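Local coordinates for protein iron-containing superoxide dismutase B2 (Trypanosoma brucei, PDB 3ESF) that probably protects the cell from toxic superoxide radicals by dismutating them to hydrogen peroxide and oxygen at a single iron centre, at residues W10-L15 against E23-H28; F3-L8 against K31-Y36; H76-E81 against W188-N193; T114-G119 against V139-D144; L128-D131 against K136-V139. The protein carries 1 engineered substitution. One frame throughout, in Å; residues are numbered along the deposited sequence.

Interaction 1 of 5, residues W10-L15 against E23-H28; sequences WGYDGL and EQVTFH. With FE (Fe (III) ion), chain E.
Apolar contact joins Val25, pointing from helix 22-45, to the loop 10-15. Its CG1 lies at the edge of the Trp10 indole, near the ring plane, with CZ3 3.9 Å away. Having CG1 anti to the backbone N (chi1 175°) carries this methyl toward the indole. One face of the same indole is covered from within its own loop by Leu15 CG, 3.7 Å above the plane and toward the rim.

Other contacts set carbon against oxygen. Val25 CB packs 3.4 Å from Tyr12 O. Tyr12 crosses Thr26 at about a right angle, and its CD2 is 3.5 Å from Thr26 OG1, an oblique approach without a hydrogen bond. Thr26 OG1 instead bonds Lys22 O, one turn back in its own helix, and Trp10 NE1 bonds Met83 O. A type I turn from Gly11 to Gly14, closed by Gly14 N to Gly11 O at 3.1 Å, bends the loop.

One turn of helix beyond Val25, His28 NE2 binds the iron at 2.2 Å, together with His76, Asp161, His165 and a water. Between 10-15 and 23-28 the contact is van der Waals only; the loop's hydrogen bond to this metal-bearing helix runs from Tyr12 OH to Asp30 OD1, farther along.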
# COMPACT_ATOMS: atom_id res chain seq x y z
N TRP A 10 8.32 18.52 -15.47
CA TRP A 10 8.74 19.78 -14.85
C TRP A 10 9.99 19.67 -13.98
O TRP A 10 10.27 20.58 -13.19
CB TRP A 10 7.59 20.35 -14.02
CG TRP A 10 6.61 19.31 -13.58
CD1 TRP A 10 5.34 19.14 -14.05
CD2 TRP A 10 6.82 18.28 -12.61
NE1 TRP A 10 4.74 18.07 -13.44
CE2 TRP A 10 5.62 17.52 -12.54
CE3 TRP A 10 7.91 17.91 -11.79
CZ2 TRP A 10 5.47 16.42 -11.68
CZ3 TRP A 10 7.75 16.84 -10.91
CH2 TRP A 10 6.54 16.10 -10.88
N GLY A 11 10.72 18.56 -14.09
CA GLY A 11 12.02 18.39 -13.40
C GLY A 11 11.87 17.84 -11.99
O GLY A 11 10.80 17.91 -11.42
N TYR A 12 12.96 17.32 -11.42
CA TYR A 12 12.89 16.67 -10.10
C TYR A 12 12.41 17.63 -9.01
O TYR A 12 11.66 17.24 -8.13
CB TYR A 12 14.25 16.06 -9.69
CG TYR A 12 14.58 14.79 -10.46
CD1 TYR A 12 15.38 14.84 -11.59
CD2 TYR A 12 14.05 13.56 -10.06
CE1 TYR A 12 15.68 13.69 -12.31
CE2 TYR A 12 14.33 12.39 -10.77
CZ TYR A 12 15.15 12.47 -11.90
OH TYR A 12 15.45 11.34 -12.61
N ASP A 13 12.85 18.88 -9.10
CA ASP A 13 12.50 19.90 -8.10
C ASP A 13 11.30 20.74 -8.50
O ASP A 13 11.01 21.74 -7.85
CB ASP A 13 13.70 20.82 -7.83
CG ASP A 13 14.07 21.68 -9.03
OD1 ASP A 13 13.48 21.53 -10.13
OD2 ASP A 13 14.99 22.52 -8.88
N GLY A 14 10.60 20.34 -9.55
CA GLY A 14 9.55 21.16 -10.16
C GLY A 14 8.36 21.50 -9.28
O GLY A 14 7.74 22.56 -9.43
N LEU A 15 8.06 20.61 -8.33
CA LEU A 15 6.90 20.81 -7.44
C LEU A 15 7.31 21.20 -6.01
O LEU A 15 6.43 21.31 -5.13
CB LEU A 15 5.99 19.55 -7.44
CG LEU A 15 5.41 19.05 -8.77
CD1 LEU A 15 4.33 18.03 -8.58
CD2 LEU A 15 4.85 20.17 -9.59
N GLU A 23 13.35 15.48 -3.09
CA GLU A 23 13.58 14.13 -2.57
C GLU A 23 12.40 13.17 -2.76
O GLU A 23 12.59 12.04 -3.18
CB GLU A 23 14.08 14.12 -1.11
CG GLU A 23 14.52 12.71 -0.65
CD GLU A 23 14.95 12.65 0.81
OE1 GLU A 23 14.31 13.29 1.67
OE2 GLU A 23 15.95 11.94 1.10
N GLN A 24 11.18 13.63 -2.46
CA GLN A 24 9.95 12.86 -2.72
C GLN A 24 9.76 12.46 -4.19
O GLN A 24 9.48 11.30 -4.50
CB GLN A 24 8.70 13.66 -2.23
CG GLN A 24 7.37 12.91 -2.36
CD GLN A 24 7.29 11.64 -1.51
OE1 GLN A 24 6.87 11.68 -0.34
NE2 GLN A 24 7.68 10.50 -2.10
N VAL A 25 9.88 13.43 -5.09
CA VAL A 25 9.82 13.18 -6.53
C VAL A 25 10.97 12.27 -7.03
O VAL A 25 10.75 11.40 -7.89
CB VAL A 25 9.77 14.53 -7.32
CG1 VAL A 25 9.81 14.29 -8.84
CG2 VAL A 25 8.52 15.36 -6.92
N THR A 26 12.18 12.46 -6.50
CA THR A 26 13.35 11.63 -6.89
C THR A 26 13.14 10.17 -6.56
O THR A 26 13.28 9.33 -7.45
CB THR A 26 14.65 12.10 -6.22
OG1 THR A 26 14.95 13.42 -6.68
CG2 THR A 26 15.80 11.21 -6.61
N PHE A 27 12.82 9.85 -5.30
CA PHE A 27 12.57 8.44 -4.96
C PHE A 27 11.41 7.88 -5.78
O PHE A 27 11.50 6.76 -6.29
CB PHE A 27 12.39 8.20 -3.44
CG PHE A 27 13.69 8.08 -2.70
CD1 PHE A 27 14.31 6.84 -2.56
CD2 PHE A 27 14.33 9.21 -2.19
CE1 PHE A 27 15.53 6.72 -1.89
CE2 PHE A 27 15.54 9.10 -1.52
CZ PHE A 27 16.15 7.86 -1.38
N HIS A 28 10.35 8.66 -5.93
CA HIS A 28 9.14 8.14 -6.56
C HIS A 28 9.36 7.80 -8.06
O HIS A 28 8.95 6.72 -8.55
CB HIS A 28 8.01 9.16 -6.37
CG HIS A 28 6.66 8.59 -6.61
ND1 HIS A 28 5.51 9.34 -6.55
CD2 HIS A 28 6.27 7.33 -6.93
CE1 HIS A 28 4.47 8.58 -6.82
NE2 HIS A 28 4.90 7.36 -7.06
FE FE E . 3.65 5.57 -7.11
O HOH W 1 2.17 4.03 -7.09

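Interaction 2 of 5, residues F3-L8 against K31-Y36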
# COMPACT_ATOMS: atom_id res chain seq x y z
N PHE A 3 11.37 -0.83 -23.31
CA PHE A 3 10.43 0.10 -22.72
C PHE A 3 11.19 1.27 -22.09
O PHE A 3 12.29 1.11 -21.58
CB PHE A 3 9.54 -0.60 -21.69
CG PHE A 3 8.65 -1.66 -22.28
CD1 PHE A 3 7.43 -1.31 -22.85
CD2 PHE A 3 9.05 -2.99 -22.30
CE1 PHE A 3 6.61 -2.28 -23.43
CE2 PHE A 3 8.24 -3.98 -22.87
CZ PHE A 3 7.02 -3.61 -23.46
N SER A 4 10.60 2.44 -22.18
CA SER A 4 11.12 3.63 -21.49
C SER A 4 9.95 4.47 -20.99
O SER A 4 8.78 4.18 -21.29
CB SER A 4 12.03 4.44 -22.40
OG SER A 4 11.31 4.97 -23.49
N ILE A 5 10.26 5.47 -20.17
CA ILE A 5 9.25 6.42 -19.71
C ILE A 5 9.72 7.83 -20.06
O ILE A 5 10.93 8.05 -20.15
CB ILE A 5 8.93 6.31 -18.19
CG1 ILE A 5 10.20 6.43 -17.31
CG2 ILE A 5 8.09 5.05 -17.93
CD1 ILE A 5 9.96 6.44 -15.76
N PRO A 6 8.77 8.75 -20.27
CA PRO A 6 9.14 10.15 -20.52
C PRO A 6 9.77 10.75 -19.26
O PRO A 6 9.46 10.31 -18.13
CB PRO A 6 7.79 10.85 -20.82
CG PRO A 6 6.76 9.77 -20.95
CD PRO A 6 7.31 8.52 -20.27
N PRO A 7 10.63 11.77 -19.44
CA PRO A 7 11.17 12.45 -18.27
C PRO A 7 10.03 13.12 -17.51
O PRO A 7 8.91 13.25 -18.05
CB PRO A 7 12.14 13.49 -18.89
CG PRO A 7 11.63 13.72 -20.28
CD PRO A 7 11.12 12.36 -20.70
N LEU A 8 10.28 13.50 -16.25
CA LEU A 8 9.33 14.31 -15.50
C LEU A 8 9.01 15.56 -16.33
O LEU A 8 9.90 16.13 -16.94
CB LEU A 8 9.92 14.70 -14.14
CG LEU A 8 10.10 13.57 -13.12
CD1 LEU A 8 11.14 13.95 -12.10
CD2 LEU A 8 8.77 13.24 -12.43
N LYS A 31 13.21 5.46 -8.28
CA LYS A 31 13.12 4.13 -7.66
C LYS A 31 11.84 3.40 -8.06
O LYS A 31 11.92 2.37 -8.73
CB LYS A 31 13.36 4.19 -6.14
CG LYS A 31 14.65 4.96 -5.70
CD LYS A 31 15.92 4.26 -6.23
CE LYS A 31 17.19 4.53 -5.39
NZ LYS A 31 17.46 5.97 -5.02
N HIS A 32 10.66 3.92 -7.69
CA HIS A 32 9.41 3.22 -7.97
C HIS A 32 9.04 3.17 -9.44
O HIS A 32 8.89 2.07 -9.98
CB HIS A 32 8.24 3.74 -7.12
CG HIS A 32 8.49 3.60 -5.65
ND1 HIS A 32 8.31 2.41 -4.98
CD2 HIS A 32 9.01 4.46 -4.75
CE1 HIS A 32 8.66 2.56 -3.72
NE2 HIS A 32 9.10 3.79 -3.55
N HIS A 33 8.92 4.34 -10.07
CA HIS A 33 8.44 4.44 -11.46
C HIS A 33 9.44 3.75 -12.41
O HIS A 33 9.05 2.85 -13.17
CB HIS A 33 8.15 5.92 -11.84
CG HIS A 33 7.41 6.10 -13.14
ND1 HIS A 33 7.16 7.34 -13.70
CD2 HIS A 33 6.88 5.19 -14.01
CE1 HIS A 33 6.51 7.19 -14.85
NE2 HIS A 33 6.33 5.89 -15.05
N MET A 34 10.71 4.14 -12.34
CA MET A 34 11.74 3.48 -13.15
C MET A 34 11.95 2.01 -12.80
O MET A 34 12.30 1.23 -13.66
CB MET A 34 13.09 4.21 -13.11
CG MET A 34 13.33 5.23 -14.25
SD MET A 34 13.24 4.67 -16.00
CE MET A 34 13.97 3.05 -15.90
N GLY A 35 11.73 1.64 -11.54
CA GLY A 35 11.77 0.24 -11.13
C GLY A 35 10.84 -0.67 -11.91
O GLY A 35 11.21 -1.81 -12.25
N TYR A 36 9.63 -0.19 -12.20
CA TYR A 36 8.68 -0.95 -13.02
C TYR A 36 9.20 -1.17 -14.43
O TYR A 36 9.06 -2.26 -14.99
CB TYR A 36 7.29 -0.27 -13.07
CG TYR A 36 6.61 -0.11 -11.71
CD1 TYR A 36 6.29 -1.23 -10.94
CD2 TYR A 36 6.26 1.15 -11.22
CE1 TYR A 36 5.67 -1.10 -9.68
CE2 TYR A 36 5.63 1.30 -9.96
CZ TYR A 36 5.34 0.15 -9.21
OH TYR A 36 4.72 0.27 -7.98
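The extended N-terminal segment 3-8 runs past helix 22-45 with its nearest CA pair, Ile5 and Met34, 7.6 Å apart, far enough that side chains alone bridge the gap. Ile5 does the bridging. It comes at His33 from the opposite direction and sets its CD1 methyl over the middle of the imidazole, 3.5 Å from the ring centroid and 4° off the normal, a CH-pi contact over the face. The branch methyl CG2 touches the same ring nearer its rim, 3.5 Å from His33 NE2. Ile5 CG1 sits between the backbone N and the carbonyl carbon (chi1 54°), an arrangement that lets CD1 and CG2 both reach the imidazole.

This is the alpha-hairpin domain of the iron/manganese superoxide dismutases, in which helix 22-45 pairs with helix 64-81, and the His33 ring projects from the first toward the second. Its ND1 is hydrogen-bonded to Trp80 NE1, NE2 makes a weak bond to Ile73 O, and its ring meets that of the iron ligand His76, which places it in the second shell of the metal site. The polar ends of the ring are thus held by helix 64-81 while Ile5 lies on one face.

Met34, bent at chi2 and chi3, slants across the isoleucine, its SD 3.7 Å from Ile5 CD1 and equally far from Ile5 CG1.

Interaction 3 of 5, residues H76-E81 against W188-N193; sequences HNFYWE and WDHAEN. With FE (Fe (III) ion), chain E.
Helix 64-81, which supplies an iron ligand from the alpha-hairpin domain, meets helix 188-196 of the C-terminal domain through His190 held between Phe78 and Glu81. The imidazole directs its edge at the face of Phe78 in an edge-to-face pair, with centroids 4.8 Å apart and planes at 69°. His190 CE1 leads, 3.6 Å from Phe78 CZ and offset toward the rim of the phenyl ring. With CG anti to the backbone N (chi1 174°), the imidazole projects from its helix across to this partner.

The contact therefore joins the two domains characteristic of iron/manganese superoxide dismutases, on the part of helix 64-81 that leads away from the metal. At the start of the segment His76 NE2 binds the iron at 2.2 Å, and the other protein ligands come from both domains.

Glu81 meets His190 through its CB methylene rather than its carboxylate: CB lies over one imidazole face, 3.7 Å from the centroid and 20° off the normal. The backbone of Glu81 also closes in, its O only 3.2 Å from His190 CB. That carbonyl oxygen accepts a hydrogen bond from Asn187 ND2, just before helix 188-196, while Phe78 also packs on Pro156 of strand 154-161.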
# COMPACT_ATOMS: atom_id res chain seq x y z
N HIS A 76 1.72 6.11 -13.46
CA HIS A 76 2.70 7.11 -13.03
C HIS A 76 2.95 8.18 -14.06
O HIS A 76 3.13 9.34 -13.72
CB HIS A 76 4.02 6.44 -12.64
CG HIS A 76 3.95 5.74 -11.32
ND1 HIS A 76 3.39 4.49 -11.17
CD2 HIS A 76 4.28 6.17 -10.08
CE1 HIS A 76 3.40 4.17 -9.89
NE2 HIS A 76 3.91 5.18 -9.21
N ASN A 77 3.02 7.78 -15.33
CA ASN A 77 3.13 8.76 -16.42
C ASN A 77 1.97 9.76 -16.33
O ASN A 77 2.17 10.99 -16.40
CB ASN A 77 3.11 8.08 -17.81
CG ASN A 77 4.41 7.33 -18.13
OD1 ASN A 77 5.44 7.51 -17.47
ND2 ASN A 77 4.38 6.52 -19.19
N PHE A 78 0.77 9.21 -16.19
CA PHE A 78 -0.44 10.02 -16.15
C PHE A 78 -0.48 10.91 -14.90
O PHE A 78 -0.88 12.08 -14.95
CB PHE A 78 -1.67 9.09 -16.20
CG PHE A 78 -2.89 9.76 -16.76
CD1 PHE A 78 -3.02 9.97 -18.14
CD2 PHE A 78 -3.90 10.19 -15.92
CE1 PHE A 78 -4.15 10.60 -18.66
CE2 PHE A 78 -5.04 10.81 -16.44
CZ PHE A 78 -5.16 11.02 -17.80
N TYR A 79 -0.04 10.35 -13.78
CA TYR A 79 0.12 11.09 -12.51
C TYR A 79 1.02 12.34 -12.61
O TYR A 79 0.63 13.40 -12.14
CB TYR A 79 0.70 10.12 -11.47
CG TYR A 79 1.04 10.72 -10.11
CD1 TYR A 79 0.07 11.41 -9.36
CD2 TYR A 79 2.33 10.58 -9.58
CE1 TYR A 79 0.37 11.92 -8.10
CE2 TYR A 79 2.65 11.09 -8.35
CZ TYR A 79 1.67 11.75 -7.59
OH TYR A 79 2.00 12.24 -6.34
N TRP A 80 2.24 12.20 -13.15
CA TRP A 80 3.14 13.35 -13.30
C TRP A 80 2.52 14.41 -14.19
O TRP A 80 2.64 15.60 -13.89
CB TRP A 80 4.53 12.97 -13.85
CG TRP A 80 5.27 11.94 -13.07
CD1 TRP A 80 5.80 10.78 -13.55
CD2 TRP A 80 5.57 11.96 -11.66
NE1 TRP A 80 6.39 10.07 -12.54
CE2 TRP A 80 6.27 10.76 -11.37
CE3 TRP A 80 5.32 12.87 -10.62
CZ2 TRP A 80 6.73 10.45 -10.08
CZ3 TRP A 80 5.77 12.56 -9.33
CH2 TRP A 80 6.47 11.36 -9.08
N GLU A 81 1.86 14.00 -15.28
CA GLU A 81 1.15 14.93 -16.16
C GLU A 81 -0.07 15.60 -15.52
O GLU A 81 -0.47 16.69 -15.92
CB GLU A 81 0.76 14.25 -17.47
CG GLU A 81 1.95 14.00 -18.41
CD GLU A 81 2.62 15.29 -18.90
OE1 GLU A 81 2.11 16.40 -18.62
OE2 GLU A 81 3.68 15.19 -19.59
N TRP A 188 -4.90 21.42 -14.82
CA TRP A 188 -6.12 21.55 -15.62
C TRP A 188 -5.87 21.63 -17.14
O TRP A 188 -6.78 21.33 -17.93
CB TRP A 188 -7.00 22.73 -15.14
CG TRP A 188 -7.42 22.59 -13.70
CD1 TRP A 188 -7.08 23.42 -12.67
CD2 TRP A 188 -8.22 21.54 -13.12
NE1 TRP A 188 -7.63 22.96 -11.49
CE2 TRP A 188 -8.34 21.82 -11.75
CE3 TRP A 188 -8.84 20.40 -13.63
CZ2 TRP A 188 -9.07 21.00 -10.88
CZ3 TRP A 188 -9.59 19.59 -12.76
CH2 TRP A 188 -9.68 19.89 -11.41
N ASP A 189 -4.68 22.08 -17.54
CA ASP A 189 -4.25 22.06 -18.96
C ASP A 189 -4.27 20.63 -19.51
O ASP A 189 -4.85 20.37 -20.57
CB ASP A 189 -2.85 22.67 -19.16
CG ASP A 189 -2.70 24.08 -18.58
OD1 ASP A 189 -3.66 24.60 -17.94
OD2 ASP A 189 -1.60 24.69 -18.78
N HIS A 190 -3.62 19.72 -18.78
CA HIS A 190 -3.58 18.29 -19.10
C HIS A 190 -4.97 17.66 -19.05
O HIS A 190 -5.34 16.92 -19.95
CB HIS A 190 -2.64 17.55 -18.14
CG HIS A 190 -2.66 16.06 -18.31
ND1 HIS A 190 -3.32 15.22 -17.44
CD2 HIS A 190 -2.11 15.27 -19.26
CE1 HIS A 190 -3.17 13.97 -17.84
NE2 HIS A 190 -2.44 13.97 -18.95
N ALA A 191 -5.73 17.97 -18.00
CA ALA A 191 -7.08 17.45 -17.83
C ALA A 191 -8.00 17.87 -19.00
O ALA A 191 -8.74 17.04 -19.54
CB ALA A 191 -7.65 17.89 -16.48
N GLU A 192 -7.95 19.15 -19.36
CA GLU A 192 -8.72 19.69 -20.49
C GLU A 192 -8.40 19.03 -21.83
O GLU A 192 -9.31 18.70 -22.59
CB GLU A 192 -8.47 21.18 -20.63
CG GLU A 192 -9.49 21.89 -21.48
CD GLU A 192 -9.21 23.37 -21.51
OE1 GLU A 192 -8.10 23.75 -21.97
OE2 GLU A 192 -10.09 24.14 -21.06
N ASN A 193 -7.11 18.86 -22.11
CA ASN A 193 -6.66 18.15 -23.30
C ASN A 193 -7.10 16.66 -23.32
O ASN A 193 -7.52 16.16 -24.37
CB ASN A 193 -5.15 18.30 -23.49
CG ASN A 193 -4.73 19.71 -24.00
OD1 ASN A 193 -5.56 20.59 -24.36
ND2 ASN A 193 -3.41 19.92 -24.05
FE FE E . 3.65 5.57 -7.11
O HOH W 1 2.17 4.03 -7.09

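Interaction 4 of 5, residues T114-G119 against V139-D144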
# COMPACT_ATOMS: atom_id res chain seq x y z
N THR A 114 -11.62 14.25 -3.21
CA THR A 114 -10.89 14.23 -1.93
C THR A 114 -11.30 13.01 -1.10
O THR A 114 -10.43 12.29 -0.56
CB THR A 114 -11.13 15.53 -1.13
OG1 THR A 114 -10.81 16.67 -1.95
CG2 THR A 114 -10.32 15.57 0.15
N ASN A 115 -12.60 12.74 -1.03
CA ASN A 115 -13.12 11.65 -0.18
C ASN A 115 -12.60 10.31 -0.69
O ASN A 115 -12.21 9.43 0.09
CB ASN A 115 -14.67 11.70 -0.09
CG ASN A 115 -15.20 12.74 0.92
OD1 ASN A 115 -16.41 13.02 0.98
ND2 ASN A 115 -14.32 13.32 1.71
N ALA A 116 -12.53 10.17 -2.02
CA ALA A 116 -11.98 8.96 -2.67
C ALA A 116 -10.48 8.78 -2.42
O ALA A 116 -10.02 7.68 -2.13
CB ALA A 116 -12.26 9.00 -4.20
N ALA A 117 -9.71 9.86 -2.60
CA ALA A 117 -8.26 9.82 -2.43
C ALA A 117 -7.86 9.58 -0.96
O ALA A 117 -6.95 8.82 -0.68
CB ALA A 117 -7.60 11.14 -2.97
N VAL A 118 -8.54 10.24 -0.03
CA VAL A 118 -8.23 10.16 1.40
C VAL A 118 -8.76 8.85 1.94
O VAL A 118 -8.12 8.20 2.77
CB VAL A 118 -8.78 11.37 2.16
CG1 VAL A 118 -8.77 11.15 3.69
CG2 VAL A 118 -7.98 12.63 1.80
N GLY A 119 -9.90 8.42 1.43
CA GLY A 119 -10.52 7.21 1.94
C GLY A 119 -9.98 5.90 1.40
O GLY A 119 -10.25 4.86 1.97
N VAL A 139 -15.83 10.34 -10.54
CA VAL A 139 -14.68 9.94 -9.72
C VAL A 139 -14.63 8.41 -9.67
O VAL A 139 -15.66 7.75 -9.57
CB VAL A 139 -14.76 10.51 -8.30
CG1 VAL A 139 -13.55 10.09 -7.50
CG2 VAL A 139 -14.90 12.06 -8.34
N PHE A 140 -13.43 7.85 -9.77
CA PHE A 140 -13.27 6.42 -9.97
C PHE A 140 -11.98 6.02 -9.27
O PHE A 140 -10.95 6.68 -9.42
CB PHE A 140 -13.20 6.14 -11.47
CG PHE A 140 -13.03 4.70 -11.84
CD1 PHE A 140 -14.10 3.82 -11.81
CD2 PHE A 140 -11.77 4.22 -12.25
CE1 PHE A 140 -13.93 2.49 -12.17
CE2 PHE A 140 -11.60 2.89 -12.61
CZ PHE A 140 -12.66 2.02 -12.57
N GLN A 141 -12.04 4.97 -8.45
CA GLN A 141 -10.82 4.50 -7.78
C GLN A 141 -10.30 3.21 -8.44
O GLN A 141 -11.07 2.38 -8.91
CB GLN A 141 -11.10 4.23 -6.29
CG GLN A 141 -11.50 5.46 -5.53
CD GLN A 141 -11.99 5.15 -4.13
OE1 GLN A 141 -11.28 4.55 -3.32
NE2 GLN A 141 -13.20 5.59 -3.83
N THR A 142 -8.99 3.04 -8.44
CA THR A 142 -8.42 1.71 -8.66
C THR A 142 -7.52 1.34 -7.48
O THR A 142 -6.96 2.22 -6.81
CB THR A 142 -7.64 1.62 -9.98
OG1 THR A 142 -6.56 2.57 -9.98
CG2 THR A 142 -8.57 1.90 -11.17
N HIS A 143 -7.37 0.05 -7.27
CA HIS A 143 -6.61 -0.48 -6.15
C HIS A 143 -5.33 -1.11 -6.71
O HIS A 143 -5.36 -1.69 -7.83
CB HIS A 143 -7.45 -1.53 -5.43
CG HIS A 143 -6.89 -1.96 -4.10
ND1 HIS A 143 -6.57 -1.07 -3.11
CD2 HIS A 143 -6.66 -3.19 -3.59
CE1 HIS A 143 -6.14 -1.73 -2.04
NE2 HIS A 143 -6.18 -3.02 -2.31
N ASP A 144 -4.24 -0.99 -5.96
CA ASP A 144 -2.92 -1.51 -6.40
C ASP A 144 -2.50 -0.95 -7.77
O ASP A 144 -2.26 0.25 -7.88
CB ASP A 144 -2.90 -3.04 -6.35
CG ASP A 144 -3.22 -3.56 -4.97
OD1 ASP A 144 -2.67 -2.97 -4.01
OD2 ASP A 144 -4.01 -4.53 -4.86
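Ala116 on helix 106-119 points its methyl at Val139 and Gln141 of strand 137-143, packing the helix against an outer strand of the three-stranded antiparallel sheet in the C-terminal domain. Val139 and Gln141, two positions apart on the strand, direct their CB atoms to the same side, and the methyl of Ala116 touches both. Val139 offers CG1, which lies anti to its backbone N and stands 3.7 Å from Ala116 CB. The same valine reaches Phe109 and Glu112 farther back along the helix.

Gln141 brings a longer arm. Its CG is anti to the carbonyl carbon (chi1 -63°), and the extended chain beyond CG carries the amide over to the Ala116 methyl, with Gln141 CG itself 3.9 Å from Ala116 CB. The amide then lies against the alanine without bonding to it. Its oxygen OE1 instead takes a hydrogen bond with ND1 of His120, just beyond the helix, which fixes the rotation of the amide, while NE2 of the same histidine bonds His143 ND1.

Near the end of the strand, His143 and Asp144 exchange hydrogen bonds with Asp144 and His143 of the second subunit, so this strand extends to the dimer interface. On the helix side, the amide nitrogen Gln141 NE2 rests 3.6 Å from Ala116 CB.

Interaction 5 of 5, residues L128-D131 against K136-V139; sequences LVQD and KLKV
Val129 and Lys138 form the hydrogen-bonded pair of this antiparallel contact, satisfying both backbone groups of each residue. Val129 N donates to Lys138 O at 3.0 Å, almost straight at 175°, and Lys138 N returns a bond of 2.9 Å to Val129 O. A third, more bent bond runs from Asp131 N to Lys136 O at 2.9 Å, with 149° at the hydrogen. Val129 O has a further CA-H...O contact from Leu137. Leu137 N bonds Ser102 OG, while the backbones of Leu128 and Gln130 bond strand 154-161.

Among the side chains, Asp131 OD1 accepts from the backbone N of Thr133 and Thr134 in the connecting turn, and Gln130 NE2 donates to Lys135 O. Leu128 CD1 packs 3.8 Å from Leu137 CG, and Leu137 CD1 lies 3.6 Å from Gln130 CB; helix 106-119 covers Leu128, and helices 93-103 and 188-196 cover Leu137. On the other face Val129 CG2 touches Lys138 CG at 3.6 Å. Two strands joined by a short turn make a beta hairpin, here within the C-terminal domain's antiparallel sheet.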
# COMPACT_ATOMS: atom_id res chain seq x y z
N LEU A 128 -10.19 11.06 -11.94
CA LEU A 128 -11.31 11.63 -12.65
C LEU A 128 -11.30 10.91 -14.01
O LEU A 128 -10.25 10.84 -14.65
CB LEU A 128 -11.15 13.16 -12.80
CG LEU A 128 -12.19 13.96 -13.62
CD1 LEU A 128 -13.63 13.73 -13.14
CD2 LEU A 128 -11.87 15.46 -13.58
N VAL A 129 -12.43 10.33 -14.40
CA VAL A 129 -12.56 9.68 -15.70
C VAL A 129 -13.82 10.15 -16.41
O VAL A 129 -14.75 10.66 -15.78
CB VAL A 129 -12.58 8.09 -15.64
CG1 VAL A 129 -11.35 7.52 -14.95
CG2 VAL A 129 -13.90 7.58 -15.02
N GLN A 130 -13.84 9.98 -17.72
CA GLN A 130 -15.05 10.21 -18.49
C GLN A 130 -15.55 8.89 -19.04
O GLN A 130 -14.78 8.10 -19.60
CB GLN A 130 -14.77 11.18 -19.63
CG GLN A 130 -16.06 11.60 -20.40
CD GLN A 130 -15.77 12.40 -21.65
OE1 GLN A 130 -14.69 12.31 -22.22
NE2 GLN A 130 -16.76 13.18 -22.09
N ASP A 131 -16.84 8.64 -18.85
CA ASP A 131 -17.57 7.63 -19.63
C ASP A 131 -17.72 8.08 -21.11
O ASP A 131 -18.37 9.08 -21.43
CB ASP A 131 -18.94 7.37 -19.00
CG ASP A 131 -19.67 6.20 -19.64
OD1 ASP A 131 -19.80 6.17 -20.88
OD2 ASP A 131 -20.13 5.30 -18.90
N LYS A 136 -20.55 11.49 -19.41
CA LYS A 136 -20.48 11.90 -18.00
C LYS A 136 -19.09 11.71 -17.40
O LYS A 136 -18.42 10.72 -17.68
CB LYS A 136 -21.48 11.14 -17.11
CG LYS A 136 -22.93 11.52 -17.24
CD LYS A 136 -23.19 13.00 -16.90
CE LYS A 136 -24.66 13.33 -17.05
NZ LYS A 136 -24.83 14.63 -17.72
N LEU A 137 -18.69 12.66 -16.58
CA LEU A 137 -17.47 12.54 -15.78
C LEU A 137 -17.82 11.88 -14.45
O LEU A 137 -18.91 12.13 -13.89
CB LEU A 137 -16.90 13.93 -15.50
CG LEU A 137 -15.76 14.61 -16.22
CD1 LEU A 137 -15.40 14.01 -17.58
CD2 LEU A 137 -16.09 16.08 -16.31
N LYS A 138 -16.90 11.08 -13.93
CA LYS A 138 -17.08 10.47 -12.62
C LYS A 138 -15.75 10.37 -11.86
O LYS A 138 -14.69 10.32 -12.47
CB LYS A 138 -17.81 9.13 -12.73
CG LYS A 138 -17.08 8.00 -13.41
CD LYS A 138 -17.90 6.69 -13.29
CE LYS A 138 -17.21 5.52 -14.00
NZ LYS A 138 -17.75 4.17 -13.66
N VAL A 139 -15.83 10.34 -10.54
CA VAL A 139 -14.68 9.94 -9.72
C VAL A 139 -14.63 8.41 -9.67
O VAL A 139 -15.66 7.75 -9.57
CB VAL A 139 -14.76 10.51 -8.30
CG1 VAL A 139 -13.55 10.09 -7.50
CG2 VAL A 139 -14.90 12.06 -8.34

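Interactions 1 and 2 lie in the alpha-hairpin domain, share helix 22-45 and have centres 13 Å apart; along the chain, interaction 1 is nested inside the loop closed by interaction 2. Interaction 3 follows them and spans both domains, its long loop enclosing interactions 4 and 5. Those two share Val139 on strand 137-143, with centres also 13 Å apart; interaction 5 lies within the sheet, and interaction 4 packs helix 106-119 onto it. Interactions 1 and 3 contribute His28 and His76 to the same iron, and interaction 2 touches both. Interaction 5 is remote from interaction 1, their centres about 28 Å apart. Segments of interactions 1, 2 and 4 also reach the second subunit, so iron-bearing helix 22-45 and strand 137-143 both border the dimer interface.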